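Local coordinates for protein 4-aminobutyrate transaminase (Acinetobacter baumannii, PDB 6WOP) that probably catalyses the pyridoxal 5'-phosphate-dependent transfer of the amino group of 4-aminobutyrate to 2-oxoglutarate, as a class-III aminotransferase, at residues C24-E29 with Y373-G378; I45-G50 with L397-E402; I204-V209 with K224-I229. All coordinates share one frame; numbering follows the deposited sequence.

How the contacts relate
The three contacts illustrate long-range and local closure in one chain: contacts 1 and 2 join pieces more than 340 residues apart, contact 3 a strand and the helix that follows it. Contacts 1 and 2 both reach the mixed sheet in which strands 28-32, 35-38 and 43-46 join strands from the last third of the chain. Their centres lie about 15 Å apart, their segments alternate along the chain, and Gly378 O probably accepts a hydrogen bond from Ile45 N at 2.7 Å. Contact 3 belongs to the other mixed sheet, its centre about 38 Å from that of contact 1 and about 31 Å from that of contact 2. The two ends of the chain thus meet in one sheet, while the sequence between them builds the other.

Contact 1 of 3, residues C24-E29 with Y373-G378; sequences CQWYAE and YAMENG
The indole of Trp26 has Cys24 CB over one face, 3.7 Å above its plane and displaced toward the rim, while Met375 SD lies at its edge, nearly in the ring plane. On the helix side, the ring of Tyr373 carries Asn377 ND2 over its centre, 3.1 Å above the plane. The link between the segments is a Met-aromatic contact of the edge type: Met375 SD is 4.6 Å from the centroid of the five-membered ring of Trp26, 87° off the ring normal. Here the edge presents the pyrrole N-H, and Trp26 NE1 makes a weak but almost straight hydrogen bond to Met375 SD, 3.4 Å long with an angle of 175° at the hydrogen.

Met375 reaches this point because CG stands anti to the backbone N (chi1 -171°), after which bends at chi2 and chi3 turn the terminal methyl CE toward Cys24 SG. Cys24 SG touches Met375 CE at 3.9 Å, so the thioether is met by a polar N-H at its sulfur and by an apolar neighbour at its methyl. Just beyond Met375 the helix closes in a Schellman motif, with Gly378 at the C-prime position and Leu379 N bonded to Ala374 O. Asn377 ND2 adds a side-chain bond to Tyr373 O of 2.9 Å, which helps fix its amide above the phenol ring.

In the fold, Cys24 and Met375 both lean on Leu380 of strand 379-384, while Trp26 stacks on Phe44 and packs against Ile36 of strand 35-38. Thr82 of the second subunit packs on Cys24 and Trp26. The contact therefore fastens the end of helix 364-376 to the chain leading into strand 28-32, at a subunit interface.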
loop_
_atom_site.group_PDB
_atom_site.type_symbol
_atom_site.label_atom_id
_atom_site.label_comp_id
_atom_site.label_asym_id
_atom_site.label_seq_id
_atom_site.Cartn_x
_atom_site.Cartn_y
_atom_site.Cartn_z
ATOM N N CYS A 24 1.796 6.980 36.116
ATOM C CA CYS A 24 1.994 7.179 37.555
ATOM C C CYS A 24 3.490 7.161 37.877
ATOM O O CYS A 24 4.247 6.352 37.341
ATOM C CB CYS A 24 1.289 6.085 38.368
ATOM S SG CYS A 24 -0.459 6.310 38.577
ATOM N N GLN A 25 3.890 8.029 38.816
ATOM C CA GLN A 25 5.294 8.082 39.233
ATOM C C GLN A 25 5.598 7.029 40.302
ATOM O O GLN A 25 6.780 6.724 40.585
ATOM C CB GLN A 25 5.608 9.487 39.768
ATOM C CG GLN A 25 5.435 10.553 38.718
ATOM C CD GLN A 25 6.152 10.125 37.438
ATOM O OE1 GLN A 25 5.513 9.810 36.422
ATOM N NE2 GLN A 25 7.480 10.039 37.505
ATOM N N TRP A 26 4.552 6.476 40.895
ATOM C CA TRP A 26 4.663 5.491 41.942
ATOM C C TRP A 26 4.382 4.119 41.344
ATOM O O TRP A 26 3.895 4.008 40.213
ATOM C CB TRP A 26 3.683 5.838 43.054
ATOM C CG TRP A 26 2.286 6.016 42.603
ATOM C CD1 TRP A 26 1.679 7.182 42.190
ATOM C CD2 TRP A 26 1.280 4.995 42.544
ATOM N NE1 TRP A 26 0.346 6.949 41.916
ATOM C CE2 TRP A 26 0.082 5.609 42.100
ATOM C CE3 TRP A 26 1.268 3.632 42.865
ATOM C CZ2 TRP A 26 -1.106 4.895 41.940
ATOM C CZ3 TRP A 26 0.078 2.911 42.692
ATOM C CH2 TRP A 26 -1.095 3.551 42.238
ATOM N N TYR A 27 4.751 3.070 42.078
ATOM C CA TYR A 27 4.721 1.704 41.537
ATOM C C TYR A 27 3.719 0.866 42.328
ATOM O O TYR A 27 3.615 1.024 43.548
ATOM C CB TYR A 27 6.116 1.040 41.617
ATOM C CG TYR A 27 7.066 1.628 40.640
ATOM C CD1 TYR A 27 7.591 2.930 40.804
ATOM C CD2 TYR A 27 7.417 0.907 39.521
ATOM C CE1 TYR A 27 8.452 3.486 39.833
ATOM C CE2 TYR A 27 8.292 1.465 38.536
ATOM C CZ TYR A 27 8.804 2.735 38.715
ATOM O OH TYR A 27 9.635 3.228 37.711
ATOM N N ALA A 28 3.012 -0.041 41.662
ATOM C CA ALA A 28 2.000 -0.813 42.350
ATOM C C ALA A 28 2.650 -1.936 43.157
ATOM O O ALA A 28 3.553 -2.647 42.685
ATOM C CB ALA A 28 1.001 -1.404 41.365
ATOM N N GLU A 29 2.167 -2.099 44.373
ATOM C CA GLU A 29 2.589 -3.203 45.223
ATOM C C GLU A 29 1.495 -4.246 45.417
ATOM O O GLU A 29 1.788 -5.442 45.505
ATOM C CB GLU A 29 3.036 -2.647 46.587
ATOM C CG GLU A 29 3.295 -3.705 47.612
ATOM C CD GLU A 29 4.572 -4.448 47.364
ATOM O OE1 GLU A 29 5.530 -3.806 46.897
ATOM O OE2 GLU A 29 4.611 -5.667 47.652
ATOM N N TYR A 373 -4.593 16.770 41.593
ATOM C CA TYR A 373 -5.139 16.871 42.942
ATOM C C TYR A 373 -5.625 15.514 43.419
ATOM O O TYR A 373 -5.397 15.129 44.574
ATOM C CB TYR A 373 -6.294 17.839 42.989
ATOM C CG TYR A 373 -6.902 17.887 44.366
ATOM C CD1 TYR A 373 -7.904 17.001 44.741
ATOM C CD2 TYR A 373 -6.466 18.814 45.300
ATOM C CE1 TYR A 373 -8.447 17.035 45.991
ATOM C CE2 TYR A 373 -6.991 18.839 46.553
ATOM C CZ TYR A 373 -8.001 17.961 46.878
ATOM O OH TYR A 373 -8.555 17.985 48.122
ATOM N N ALA A 374 -6.354 14.808 42.554
ATOM C CA ALA A 374 -6.882 13.510 42.927
ATOM C C ALA A 374 -5.753 12.567 43.271
ATOM O O ALA A 374 -5.797 11.880 44.302
ATOM C CB ALA A 374 -7.744 12.937 41.808
ATOM N N MET A 375 -4.722 12.534 42.426
ATOM C CA MET A 375 -3.585 11.658 42.690
ATOM C C MET A 375 -2.957 11.976 44.046
ATOM O O MET A 375 -2.632 11.056 44.799
ATOM C CB MET A 375 -2.531 11.763 41.593
ATOM C CG MET A 375 -1.457 10.692 41.756
ATOM S SD MET A 375 -2.103 9.188 41.027
ATOM C CE MET A 375 -1.998 9.787 39.271
ATOM N N GLU A 376 -2.793 13.267 44.383
ATOM C CA GLU A 376 -2.187 13.544 45.688
ATOM C C GLU A 376 -3.143 13.264 46.829
ATOM O O GLU A 376 -2.691 13.110 47.965
ATOM C CB GLU A 376 -1.663 15.005 45.801
ATOM C CG GLU A 376 -1.015 15.517 44.507
ATOM C CD GLU A 376 -1.211 17.024 44.191
ATOM O OE1 GLU A 376 -1.237 17.412 43.001
ATOM O OE2 GLU A 376 -1.285 17.839 45.157
ATOM N N ASN A 377 -4.438 13.076 46.574
ATOM C CA ASN A 377 -5.341 12.725 47.667
ATOM C C ASN A 377 -5.917 11.312 47.545
ATOM O O ASN A 377 -6.982 11.022 48.107
ATOM C CB ASN A 377 -6.456 13.762 47.810
ATOM C CG ASN A 377 -5.930 15.085 48.293
ATOM O OD1 ASN A 377 -5.743 15.291 49.480
ATOM N ND2 ASN A 377 -5.617 15.963 47.372
ATOM N N GLY A 378 -5.187 10.407 46.890
ATOM C CA GLY A 378 -5.523 8.987 46.926
ATOM C C GLY A 378 -6.604 8.545 45.964
ATOM O O GLY A 378 -7.375 7.603 46.271
#

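Contact 2 of 3, residues I45-G50 with L397-E402; sequences IDFAGG and LTIPAE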
loop_
_atom_site.group_PDB
_atom_site.type_symbol
_atom_site.label_atom_id
_atom_site.label_comp_id
_atom_site.label_asym_id
_atom_site.label_seq_id
_atom_site.Cartn_x
_atom_site.Cartn_y
_atom_site.Cartn_z
ATOM N N ILE A 45 -7.718 5.032 45.472
ATOM C CA ILE A 45 -9.011 4.522 45.030
ATOM C C ILE A 45 -8.890 4.429 43.523
ATOM O O ILE A 45 -8.472 5.389 42.879
ATOM C CB ILE A 45 -10.166 5.450 45.450
ATOM C CG1 ILE A 45 -10.309 5.483 46.973
ATOM C CG2 ILE A 45 -11.478 5.114 44.670
ATOM C CD1 ILE A 45 -11.226 6.621 47.536
ATOM N N ASP A 46 -9.265 3.309 42.967
ATOM C CA ASP A 46 -9.025 3.065 41.544
ATOM C C ASP A 46 -10.247 3.491 40.725
ATOM O O ASP A 46 -11.234 2.751 40.639
ATOM C CB ASP A 46 -8.705 1.576 41.369
ATOM C CG ASP A 46 -8.456 1.206 39.922
ATOM O OD1 ASP A 46 -8.225 2.137 39.104
ATOM O OD2 ASP A 46 -8.516 -0.033 39.606
ATOM N N PHE A 47 -10.173 4.644 40.061
ATOM C CA PHE A 47 -11.151 4.959 39.023
ATOM C C PHE A 47 -10.610 4.701 37.609
ATOM O O PHE A 47 -11.128 5.282 36.641
ATOM C CB PHE A 47 -11.587 6.417 39.095
ATOM C CG PHE A 47 -12.676 6.718 40.156
ATOM C CD1 PHE A 47 -13.011 5.786 41.132
ATOM C CD2 PHE A 47 -13.335 7.943 40.151
ATOM C CE1 PHE A 47 -13.992 6.059 42.123
ATOM C CE2 PHE A 47 -14.336 8.204 41.117
ATOM C CZ PHE A 47 -14.649 7.270 42.110
ATOM N N ALA A 48 -9.576 3.875 37.478
ATOM C CA ALA A 48 -8.985 3.548 36.176
ATOM C C ALA A 48 -9.268 2.138 35.723
ATOM O O ALA A 48 -9.367 1.898 34.513
ATOM C CB ALA A 48 -7.457 3.720 36.218
ATOM N N GLY A 49 -9.327 1.197 36.654
ATOM C CA GLY A 49 -9.632 -0.166 36.287
ATOM C C GLY A 49 -8.625 -0.742 35.315
ATOM O O GLY A 49 -8.995 -1.562 34.468
ATOM N N GLY A 50 -7.364 -0.316 35.392
ATOM C CA GLY A 50 -6.383 -0.781 34.407
ATOM C C GLY A 50 -6.776 -0.420 32.989
ATOM O O GLY A 50 -6.373 -1.115 32.049
ATOM N N LEU A 397 -16.862 -2.094 38.590
ATOM C CA LEU A 397 -18.304 -2.096 38.871
ATOM C C LEU A 397 -18.610 -2.718 40.236
ATOM O O LEU A 397 -19.744 -2.563 40.758
ATOM C CB LEU A 397 -19.033 -2.896 37.811
ATOM C CG LEU A 397 -18.841 -2.386 36.371
ATOM C CD1 LEU A 397 -19.695 -3.211 35.363
ATOM C CD2 LEU A 397 -19.238 -0.894 36.318
ATOM N N THR A 398 -17.617 -3.360 40.805
ATOM C CA THR A 398 -17.678 -3.966 42.141
ATOM C C THR A 398 -17.235 -2.995 43.255
ATOM O O THR A 398 -17.144 -3.411 44.425
ATOM C CB THR A 398 -16.769 -5.200 42.147
ATOM O OG1 THR A 398 -15.452 -4.820 41.699
ATOM C CG2 THR A 398 -17.281 -6.307 41.196
ATOM N N ILE A 399 -16.906 -1.747 42.928
ATOM C CA ILE A 399 -16.364 -0.829 43.958
ATOM C C ILE A 399 -17.370 -0.685 45.113
ATOM O O ILE A 399 -18.583 -0.550 44.884
ATOM C CB ILE A 399 -15.988 0.540 43.311
ATOM C CG1 ILE A 399 -15.335 1.428 44.376
ATOM C CG2 ILE A 399 -17.220 1.270 42.730
ATOM C CD1 ILE A 399 -14.702 2.681 43.773
ATOM N N PRO A 400 -16.957 -0.771 46.377
ATOM C CA PRO A 400 -17.918 -0.574 47.468
ATOM C C PRO A 400 -18.527 0.809 47.376
ATOM O O PRO A 400 -17.817 1.768 47.122
ATOM C CB PRO A 400 -17.057 -0.717 48.717
ATOM C CG PRO A 400 -15.876 -1.655 48.262
ATOM C CD PRO A 400 -15.600 -1.078 46.866
ATOM N N ALA A 401 -19.829 0.922 47.663
ATOM C CA ALA A 401 -20.534 2.200 47.473
ATOM C C ALA A 401 -19.890 3.306 48.320
ATOM O O ALA A 401 -19.782 4.460 47.884
ATOM C CB ALA A 401 -22.015 2.005 47.817
ATOM N N GLU A 402 -19.415 2.958 49.528
ATOM C CA GLU A 402 -18.829 3.966 50.416
ATOM C C GLU A 402 -17.469 4.451 49.930
ATOM O O GLU A 402 -17.122 5.616 50.124
ATOM C CB GLU A 402 -18.719 3.414 51.848
ATOM C CG GLU A 402 -17.699 2.301 52.041
ATOM C CD GLU A 402 -18.252 0.867 51.781
ATOM O OE1 GLU A 402 -19.368 0.687 51.208
ATOM O OE2 GLU A 402 -17.550 -0.085 52.192
#
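Asp46 OD1, flanked in sequence by the Ile45 and Phe47 that meet Ile399, is gripped by two backbone N-H groups. Ala48 N reaches it at 2.7 Å, forming an Asx turn, and Gly49 N at 2.8 Å extends the grip by one residue. Both donors come from the same face of the carboxylate: Gly49 N on the syn side, 30° out of the plane, and Ala48 N from above it. This pair of hydrogen bonds to one oxygen pins the chain as it leaves the strand that carries Ile45 and turns into Gly49 and Gly50, both at positive phi, and Asp46 OD2 has a further weak partner in His58.

The bridge to segment 397-402 is wholly apolar. Ile399 extends from the loop just before helix 401-416, with CG1 anti to its backbone N (chi1 -176°) and chi2 also extended, which sends CD1 out toward Ile45 and Phe47. That one methyl touches two neighbours, whose side chains each cross the isoleucine at about a right angle. Arg324 of helix 321-342 bonds Ile399 O, and Leu328 of the same helix packs on the isoleucine, so the loop is held between that helix and the sheet. Ile399 CD1 lies 4.1 Å from Ile45 CG2 and meets the Phe47 ring near its plane, with the edge atom CE1 3.8 Å away.

Contact 3 of 3, residues I204-V209 with K224-I229; sequences IVLEPV and KRLRAI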
loop_
_atom_site.group_PDB
_atom_site.type_symbol
_atom_site.label_atom_id
_atom_site.label_comp_id
_atom_site.label_asym_id
_atom_site.label_seq_id
_atom_site.Cartn_x
_atom_site.Cartn_y
_atom_site.Cartn_z
ATOM N N ILE A 204 -17.288 -1.599 7.817
ATOM C CA ILE A 204 -17.260 -0.342 8.570
ATOM C C ILE A 204 -17.165 -0.681 10.037
ATOM O O ILE A 204 -17.996 -1.457 10.563
ATOM C CB ILE A 204 -18.514 0.505 8.305
ATOM C CG1 ILE A 204 -18.560 0.819 6.823
ATOM C CG2 ILE A 204 -18.473 1.818 9.179
ATOM C CD1 ILE A 204 -19.710 1.856 6.324
ATOM N N VAL A 205 -16.186 -0.087 10.713
ATOM C CA VAL A 205 -15.847 -0.495 12.078
ATOM C C VAL A 205 -15.970 0.703 12.998
ATOM O O VAL A 205 -15.345 1.747 12.744
ATOM C CB VAL A 205 -14.416 -1.054 12.154
ATOM C CG1 VAL A 205 -14.148 -1.530 13.653
ATOM C CG2 VAL A 205 -14.267 -2.150 11.092
ATOM N N LEU A 206 -16.711 0.537 14.100
ATOM C CA LEU A 206 -16.860 1.655 15.018
ATOM C C LEU A 206 -17.055 1.159 16.444
ATOM O O LEU A 206 -17.657 0.109 16.680
ATOM C CB LEU A 206 -18.027 2.559 14.643
ATOM C CG LEU A 206 -19.388 2.114 15.122
ATOM C CD1 LEU A 206 -20.348 3.267 14.921
ATOM C CD2 LEU A 206 -19.818 0.938 14.347
ATOM N N GLU A 207 -16.616 1.974 17.368
ATOM C CA GLU A 207 -16.931 1.751 18.784
ATOM C C GLU A 207 -18.325 2.288 19.065
ATOM O O GLU A 207 -18.567 3.485 18.824
ATOM C CB GLU A 207 -15.902 2.487 19.638
ATOM C CG GLU A 207 -14.468 1.962 19.523
ATOM C CD GLU A 207 -13.473 3.023 19.925
ATOM O OE1 GLU A 207 -13.016 3.790 19.008
ATOM O OE2 GLU A 207 -13.179 3.090 21.155
ATOM N N PRO A 208 -19.270 1.468 19.571
ATOM C CA PRO A 208 -20.569 2.037 19.994
ATOM C C PRO A 208 -20.404 3.132 21.034
ATOM O O PRO A 208 -21.256 4.018 21.117
ATOM C CB PRO A 208 -21.347 0.853 20.601
ATOM C CG PRO A 208 -20.586 -0.388 20.285
ATOM C CD PRO A 208 -19.149 0.011 19.835
ATOM N N VAL A 209 -19.344 3.117 21.845
ATOM C CA VAL A 209 -18.992 4.251 22.700
ATOM C C VAL A 209 -17.493 4.482 22.485
ATOM O O VAL A 209 -16.679 3.677 22.944
ATOM C CB VAL A 209 -19.273 3.987 24.202
ATOM C CG1 VAL A 209 -19.025 5.258 24.943
ATOM C CG2 VAL A 209 -20.751 3.505 24.483
ATOM N N LYS A 224 -28.688 2.868 12.834
ATOM C CA LYS A 224 -29.650 2.315 11.897
ATOM C C LYS A 224 -29.366 2.814 10.487
ATOM O O LYS A 224 -29.410 2.047 9.526
ATOM C CB LYS A 224 -31.080 2.707 12.279
ATOM C CG LYS A 224 -31.443 2.303 13.710
ATOM C CD LYS A 224 -32.810 2.843 14.199
ATOM C CE LYS A 224 -32.870 3.123 15.732
ATOM N NZ LYS A 224 -33.468 2.042 16.557
ATOM N N ARG A 225 -29.000 4.051 10.279
ATOM C CA ARG A 225 -28.637 4.497 8.942
ATOM C C ARG A 225 -27.371 3.807 8.418
ATOM O O ARG A 225 -27.303 3.404 7.303
ATOM C CB ARG A 225 -28.574 5.988 8.876
ATOM C CG ARG A 225 -29.963 6.576 8.943
ATOM C CD ARG A 225 -29.964 8.052 9.108
ATOM N NE ARG A 225 -29.461 8.738 7.957
ATOM C CZ ARG A 225 -29.215 10.027 7.930
ATOM N NH1 ARG A 225 -29.454 10.762 8.973
ATOM N NH2 ARG A 225 -28.745 10.577 6.857
ATOM N N LEU A 226 -26.392 3.679 9.283
ATOM C CA LEU A 226 -25.194 2.936 8.886
ATOM C C LEU A 226 -25.525 1.496 8.518
ATOM O O LEU A 226 -24.973 0.950 7.564
ATOM C CB LEU A 226 -24.156 2.974 10.019
ATOM C CG LEU A 226 -22.702 2.734 9.636
ATOM C CD1 LEU A 226 -22.264 3.757 8.579
ATOM C CD2 LEU A 226 -21.873 2.886 10.898
ATOM N N ARG A 227 -26.361 0.837 9.314
ATOM C CA ARG A 227 -26.775 -0.526 9.001
ATOM C C ARG A 227 -27.428 -0.601 7.615
ATOM O O ARG A 227 -27.133 -1.502 6.812
ATOM C CB ARG A 227 -27.756 -1.002 10.102
ATOM C CG ARG A 227 -28.359 -2.431 9.935
ATOM C CD ARG A 227 -27.302 -3.502 10.275
ATOM N NE ARG A 227 -26.581 -3.950 9.074
ATOM C CZ ARG A 227 -25.577 -4.831 9.116
ATOM N NH1 ARG A 227 -25.152 -5.357 10.296
ATOM N NH2 ARG A 227 -24.996 -5.206 7.995
ATOM N N ALA A 228 -28.308 0.342 7.308
ATOM C CA ALA A 228 -28.967 0.309 6.000
ATOM C C ALA A 228 -27.949 0.502 4.861
ATOM O O ALA A 228 -28.058 -0.137 3.802
ATOM C CB ALA A 228 -30.075 1.362 5.934
ATOM N N ILE A 229 -26.939 1.353 5.062
ATOM C CA ILE A 229 -25.901 1.533 4.024
ATOM C C ILE A 229 -25.096 0.256 3.846
ATOM O O ILE A 229 -24.855 -0.184 2.706
ATOM C CB ILE A 229 -24.990 2.718 4.383
ATOM C CG1 ILE A 229 -25.721 4.045 4.169
ATOM C CG2 ILE A 229 -23.625 2.652 3.634
ATOM C CD1 ILE A 229 -25.044 5.224 4.868
#
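A beta-alpha-beta crossover of the mixed sheet that holds strands 201-206 and 236-240 provides this contact: strand 201-206 is followed, after a small excursion through the two-stranded sheet 209-210/216-217, by helix 220-233, and the chain then returns as strand 236-240, parallel to the first and next to it. Leu226 is the residue by which the helix meets the strand. Its CG stands anti to the backbone N (chi1 -158°), and with chi2 at 57° the two methyls fork toward Ile204.

Each methyl has its own part in the packing. Leu226 CD1 touches the tip of Ile204 at CD1, 3.9 Å away, while Leu226 CD2 lies 4.0 Å from Ile204 CG2, so the two branches of the leucine engage both branches of the isoleucine as the side chains cross at a slant. The same CD2 also reaches Leu206 CD1, at 4.3 Å, a looser approach. Ile204 and Leu206, two residues apart on the strand, both point toward the helix, whereas Val205 between them is directed away. That spacing lets a single leucine settle against both of them, and the contact rests on van der Waals packing among buried aliphatic groups.

Around these three side chains, Leu237 of strand 236-240 touches both Leu206 and Leu226, and Phe135 of the adjacent strand 131-135 touches Ile204 and Leu206. Charged pairs link the helix to its surroundings in two directions: Arg225 with Asp182 at the start of helix 181-194, and Arg227, which also leans on Leu237, with Asp263 just before strand 264-267. Helix 220-233 thus packs on one face of the sheet, with helix 181-194 beside it.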